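Local coordinates for fructosyl amine:oxygen oxidoreductase (Neosartorya fumigata, PDB 4WCT), which probably catalyses the FAD-dependent oxidative deglycation of fructosyl amines (Amadori products), with molecular oxygen as electron acceptor, at residues A90-W102 / N388-I400. Residues are numbered along the deposited sequence; the frame is centred on the assembly and turned at random.
Sequences AFSTFTRAALKAW and NGAMQMPTIGGFI. With FAD (flavin-adenine dinucleotide), chain C.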
# COMPACT_ATOMS: atom_id res chain seq x y z
N ALA A 90 5.97 -15.88 -5.80
CA ALA A 90 6.32 -14.57 -6.29
C ALA A 90 6.28 -13.52 -5.19
O ALA A 90 7.17 -12.68 -5.08
CB ALA A 90 5.42 -14.18 -7.45
N PHE A 91 5.25 -13.54 -4.36
CA PHE A 91 5.16 -12.55 -3.29
C PHE A 91 6.37 -12.64 -2.36
O PHE A 91 6.95 -11.61 -1.99
CB PHE A 91 3.85 -12.67 -2.53
CG PHE A 91 3.62 -11.52 -1.60
CD1 PHE A 91 3.32 -10.25 -2.09
CD2 PHE A 91 3.77 -11.69 -0.24
CE1 PHE A 91 3.17 -9.18 -1.24
CE2 PHE A 91 3.53 -10.64 0.64
CZ PHE A 91 3.28 -9.37 0.13
N SER A 92 6.77 -13.86 -2.02
CA SER A 92 7.91 -14.08 -1.14
C SER A 92 9.20 -13.63 -1.80
O SER A 92 10.12 -13.16 -1.12
CB SER A 92 8.04 -15.55 -0.77
OG SER A 92 7.06 -15.92 0.17
N THR A 93 9.27 -13.73 -3.13
CA THR A 93 10.41 -13.17 -3.88
C THR A 93 10.49 -11.65 -3.73
O THR A 93 11.56 -11.09 -3.40
CB THR A 93 10.33 -13.55 -5.35
OG1 THR A 93 10.33 -14.97 -5.49
CG2 THR A 93 11.47 -12.92 -6.13
N PHE A 94 9.34 -10.99 -3.86
CA PHE A 94 9.28 -9.53 -3.63
C PHE A 94 9.69 -9.18 -2.20
O PHE A 94 10.54 -8.32 -1.99
CB PHE A 94 7.89 -8.98 -3.91
CG PHE A 94 7.58 -8.86 -5.38
CD1 PHE A 94 8.20 -7.88 -6.15
CD2 PHE A 94 6.57 -9.59 -5.95
CE1 PHE A 94 7.85 -7.68 -7.47
CE2 PHE A 94 6.28 -9.47 -7.30
CZ PHE A 94 6.87 -8.46 -8.05
N THR A 95 9.09 -9.83 -1.21
CA THR A 95 9.37 -9.47 0.21
C THR A 95 10.76 -9.87 0.69
O THR A 95 11.33 -9.22 1.55
CB THR A 95 8.31 -9.96 1.20
OG1 THR A 95 8.15 -11.38 1.15
CG2 THR A 95 6.97 -9.29 0.88
N ARG A 96 11.31 -10.92 0.12
CA ARG A 96 12.68 -11.31 0.44
C ARG A 96 13.63 -10.19 0.08
O ARG A 96 14.51 -9.81 0.87
CB ARG A 96 13.06 -12.58 -0.33
CG ARG A 96 14.36 -13.21 0.15
CD ARG A 96 14.75 -14.42 -0.68
NE ARG A 96 13.71 -15.44 -0.63
CZ ARG A 96 12.94 -15.78 -1.66
NH1 ARG A 96 13.23 -15.38 -2.89
NH2 ARG A 96 12.00 -16.69 -1.49
N ALA A 97 13.50 -9.71 -1.15
CA ALA A 97 14.32 -8.60 -1.63
C ALA A 97 14.08 -7.35 -0.79
O ALA A 97 15.02 -6.60 -0.45
CB ALA A 97 14.02 -8.30 -3.09
N ALA A 98 12.82 -7.09 -0.46
CA ALA A 98 12.50 -5.89 0.27
C ALA A 98 13.14 -5.95 1.65
O ALA A 98 13.67 -4.95 2.12
CB ALA A 98 10.98 -5.72 0.39
N LEU A 99 13.03 -7.09 2.33
CA LEU A 99 13.57 -7.21 3.67
C LEU A 99 15.07 -6.92 3.65
O LEU A 99 15.61 -6.22 4.52
CB LEU A 99 13.30 -8.61 4.25
CG LEU A 99 13.86 -8.87 5.66
CD1 LEU A 99 13.23 -7.92 6.67
CD2 LEU A 99 13.62 -10.30 6.07
N LYS A 100 15.76 -7.57 2.73
CA LYS A 100 17.21 -7.40 2.62
C LYS A 100 17.57 -5.94 2.46
O LYS A 100 18.49 -5.41 3.10
CB LYS A 100 17.70 -8.24 1.45
CG LYS A 100 19.19 -8.06 1.16
CD LYS A 100 19.66 -9.06 0.10
CE LYS A 100 21.17 -8.95 -0.11
NZ LYS A 100 21.63 -9.48 -1.42
N ALA A 101 16.82 -5.23 1.63
CA ALA A 101 17.08 -3.83 1.37
C ALA A 101 16.70 -2.89 2.52
O ALA A 101 17.42 -1.94 2.79
CB ALA A 101 16.40 -3.41 0.07
N TRP A 102 15.63 -3.18 3.26
CA TRP A 102 15.27 -2.41 4.42
C TRP A 102 16.37 -2.48 5.45
O TRP A 102 16.46 -1.60 6.32
CB TRP A 102 13.96 -2.93 5.06
CG TRP A 102 12.71 -2.42 4.39
CD1 TRP A 102 11.77 -3.19 3.79
CD2 TRP A 102 12.23 -1.08 4.33
NE1 TRP A 102 10.74 -2.41 3.34
CE2 TRP A 102 11.04 -1.10 3.58
CE3 TRP A 102 12.76 0.17 4.69
CZ2 TRP A 102 10.30 0.06 3.28
CZ3 TRP A 102 12.02 1.31 4.43
CH2 TRP A 102 10.80 1.24 3.72
N ASN A 388 -0.50 -4.33 -0.26
CA ASN A 388 0.82 -4.71 0.29
C ASN A 388 1.96 -4.18 -0.57
O ASN A 388 3.08 -4.73 -0.59
CB ASN A 388 0.96 -6.22 0.50
CG ASN A 388 0.39 -7.02 -0.64
OD1 ASN A 388 0.74 -6.82 -1.80
ND2 ASN A 388 -0.47 -7.99 -0.31
N GLY A 389 1.75 -3.00 -1.09
CA GLY A 389 2.76 -2.32 -1.88
C GLY A 389 3.79 -1.51 -1.11
O GLY A 389 4.80 -1.13 -1.69
N ALA A 390 3.44 -1.02 0.07
CA ALA A 390 4.29 -0.06 0.76
C ALA A 390 5.57 -0.70 1.27
O ALA A 390 6.67 -0.12 1.16
CB ALA A 390 3.54 0.63 1.91
N MET A 391 5.46 -1.93 1.76
CA MET A 391 6.63 -2.65 2.24
C MET A 391 7.62 -2.99 1.12
O MET A 391 8.80 -3.28 1.40
CB MET A 391 6.24 -3.92 3.00
CG MET A 391 5.72 -5.02 2.11
SD MET A 391 5.22 -6.52 2.97
CE MET A 391 3.65 -6.03 3.66
N GLN A 392 7.19 -2.87 -0.12
CA GLN A 392 8.03 -3.12 -1.28
C GLN A 392 8.90 -1.90 -1.66
O GLN A 392 9.70 -2.01 -2.58
CB GLN A 392 7.16 -3.45 -2.52
CG GLN A 392 6.02 -4.45 -2.30
CD GLN A 392 6.48 -5.79 -1.74
OE1 GLN A 392 7.63 -6.20 -1.93
NE2 GLN A 392 5.56 -6.50 -1.06
N MET A 393 8.74 -0.78 -0.96
CA MET A 393 9.33 0.50 -1.38
C MET A 393 10.80 0.43 -1.79
O MET A 393 11.18 1.05 -2.78
CB MET A 393 9.15 1.58 -0.33
CG MET A 393 9.38 2.98 -0.88
SD MET A 393 9.43 4.24 0.41
CE MET A 393 7.77 4.11 1.03
N PRO A 394 11.66 -0.26 -0.99
CA PRO A 394 13.09 -0.15 -1.30
C PRO A 394 13.46 -0.79 -2.64
O PRO A 394 14.42 -0.35 -3.28
CB PRO A 394 13.76 -0.93 -0.17
CG PRO A 394 12.75 -0.96 0.94
CD PRO A 394 11.42 -1.04 0.22
N THR A 395 12.72 -1.81 -3.07
CA THR A 395 13.13 -2.70 -4.15
C THR A 395 12.16 -2.69 -5.32
O THR A 395 12.51 -3.15 -6.39
CB THR A 395 13.28 -4.15 -3.63
OG1 THR A 395 12.21 -4.44 -2.69
CG2 THR A 395 14.60 -4.31 -2.95
N ILE A 396 10.95 -2.17 -5.12
CA ILE A 396 9.96 -2.26 -6.20
C ILE A 396 10.40 -1.50 -7.46
O ILE A 396 10.22 -1.99 -8.59
CB ILE A 396 8.57 -1.80 -5.72
CG1 ILE A 396 7.49 -2.30 -6.70
CG2 ILE A 396 8.55 -0.31 -5.54
CD1 ILE A 396 7.16 -3.76 -6.57
N GLY A 397 11.12 -0.40 -7.29
CA GLY A 397 11.70 0.30 -8.41
C GLY A 397 12.70 -0.53 -9.19
O GLY A 397 12.87 -0.32 -10.39
N GLY A 398 13.41 -1.45 -8.53
CA GLY A 398 14.32 -2.32 -9.28
C GLY A 398 13.58 -3.33 -10.14
O GLY A 398 14.02 -3.66 -11.23
N PHE A 399 12.54 -3.94 -9.58
CA PHE A 399 11.67 -4.81 -10.37
C PHE A 399 11.03 -4.05 -11.52
O PHE A 399 10.98 -4.56 -12.66
CB PHE A 399 10.60 -5.45 -9.50
CG PHE A 399 11.13 -6.44 -8.54
CD1 PHE A 399 11.51 -7.71 -8.97
CD2 PHE A 399 11.27 -6.11 -7.20
CE1 PHE A 399 12.02 -8.64 -8.07
CE2 PHE A 399 11.78 -7.03 -6.31
CZ PHE A 399 12.10 -8.31 -6.72
N ILE A 400 10.57 -2.82 -11.25
CA ILE A 400 9.97 -2.01 -12.31
C ILE A 400 11.01 -1.63 -13.40
O ILE A 400 10.73 -1.77 -14.61
CB ILE A 400 9.32 -0.74 -11.72
CG1 ILE A 400 8.09 -1.12 -10.85
CG2 ILE A 400 8.91 0.23 -12.83
CD1 ILE A 400 7.68 -0.07 -9.85
PA FAD C . 0.72 5.73 -4.00
O1A FAD C . 1.75 5.58 -2.92
O2A FAD C . -0.71 6.04 -3.66
O5B FAD C . 1.27 6.83 -4.98
C5B FAD C . 0.50 7.20 -6.13
C4B FAD C . 0.97 8.59 -6.57
O4B FAD C . 0.37 8.91 -7.87
C3B FAD C . 0.59 9.71 -5.61
O3B FAD C . 1.73 10.47 -5.19
C2B FAD C . -0.38 10.57 -6.43
O2B FAD C . -0.41 11.95 -6.09
C1B FAD C . 0.07 10.28 -7.86
N9A FAD C . -1.01 10.54 -8.85
C8A FAD C . -2.33 10.33 -8.70
N7A FAD C . -3.00 10.76 -9.80
C5A FAD C . -2.05 11.17 -10.68
C6A FAD C . -2.08 11.80 -11.99
N6A FAD C . -3.24 12.01 -12.63
N1A FAD C . -0.89 12.18 -12.52
C2A FAD C . 0.29 11.97 -11.92
N3A FAD C . 0.38 11.44 -10.69
C4A FAD C . -0.75 11.04 -10.05
N1 FAD C . 1.03 -1.82 2.27
C2 FAD C . 1.97 -2.52 3.00
O2 FAD C . 2.92 -3.00 2.38
N3 FAD C . 1.92 -2.58 4.33
C4 FAD C . 0.88 -2.08 5.03
O4 FAD C . 0.79 -2.13 6.29
C4X FAD C . -0.16 -1.35 4.33
N5 FAD C . -1.21 -0.82 5.00
C5X FAD C . -2.03 0.06 4.34
C6 FAD C . -2.97 0.81 5.03
C7 FAD C . -3.86 1.62 4.33
C7M FAD C . -4.81 2.47 5.10
C8 FAD C . -3.74 1.72 2.87
C8M FAD C . -4.63 2.60 2.07
C9 FAD C . -2.74 1.06 2.20
C9A FAD C . -1.91 0.19 2.87
N10 FAD C . -0.96 -0.55 2.17
C10 FAD C . -0.00 -1.26 2.90
C1' FAD C . -0.80 -0.56 0.72
C2' FAD C . 0.24 0.42 0.23
O2' FAD C . -0.01 1.66 0.88
C3' FAD C . 0.11 0.56 -1.29
O3' FAD C . 0.03 -0.74 -1.90
C4' FAD C . 1.27 1.36 -1.90
O4' FAD C . 1.53 2.51 -1.09
C5' FAD C . 0.85 1.80 -3.29
O5' FAD C . 1.94 2.50 -3.89
P FAD C . 1.72 3.29 -5.27
O1P FAD C . 3.02 3.97 -5.63
O2P FAD C . 1.06 2.32 -6.22
O3P FAD C . 0.63 4.41 -4.88
O HOH W 1 10.05 -5.92 -3.38
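Segments 90-102 and 388-400 meet where their helices pass with axes 7.9 Å apart at 125°, and the backbones draw together at A98 and Q392, whose CA atoms are 5.5 Å apart. At this crossing the first helix presents small residues: the methyl of A101 lies against P394 CB and T395 CG2, while A98 CB sits 3.4 Å from M391 O. P394 turns its CG over one face of the W102 indole in a CH-pi arrangement, the two side chains meeting at about a right angle, although the modelled spacing is tighter than is plausible and its closeness is doubtful. The same indole uses its edge for a hydrogen bond, NE1 donating to M391 O at 2.9 Å, close to the ring plane. Thus one aromatic side chain holds both the proline and the carbonyl preceding Q392. That carbonyl belongs to the loop that binds the cofactor: M391 N donates to flavin O2 at 2.8 Å, and G389 N makes a weak bond to O3' of the ribityl chain. The contact therefore joins helix 86-102 to the flavin-binding loop and the helix after it, within the FAD-dependent oxidoreductase fold; helix 35-46 packs behind, where S39 and H43 bond to the carbonyls of M393 and P394. Q392, bent at chi2 (-57°), swings its amide back between the segments. NE2 donates to N388 O at 3.1 Å, with T95 CG2 and the F91 ring beside it, whereas OE1 accepts a hydrogen bond from a water that also donates to F94 O and is hydrogen-bonded to T395 OG1 (2.7 Å). Further along, F94 points its edge at the face of F399 in a T-shaped pair, centroids 4.7 Å apart and planes at 62°, and A97 CB meets the edge of the F399 ring.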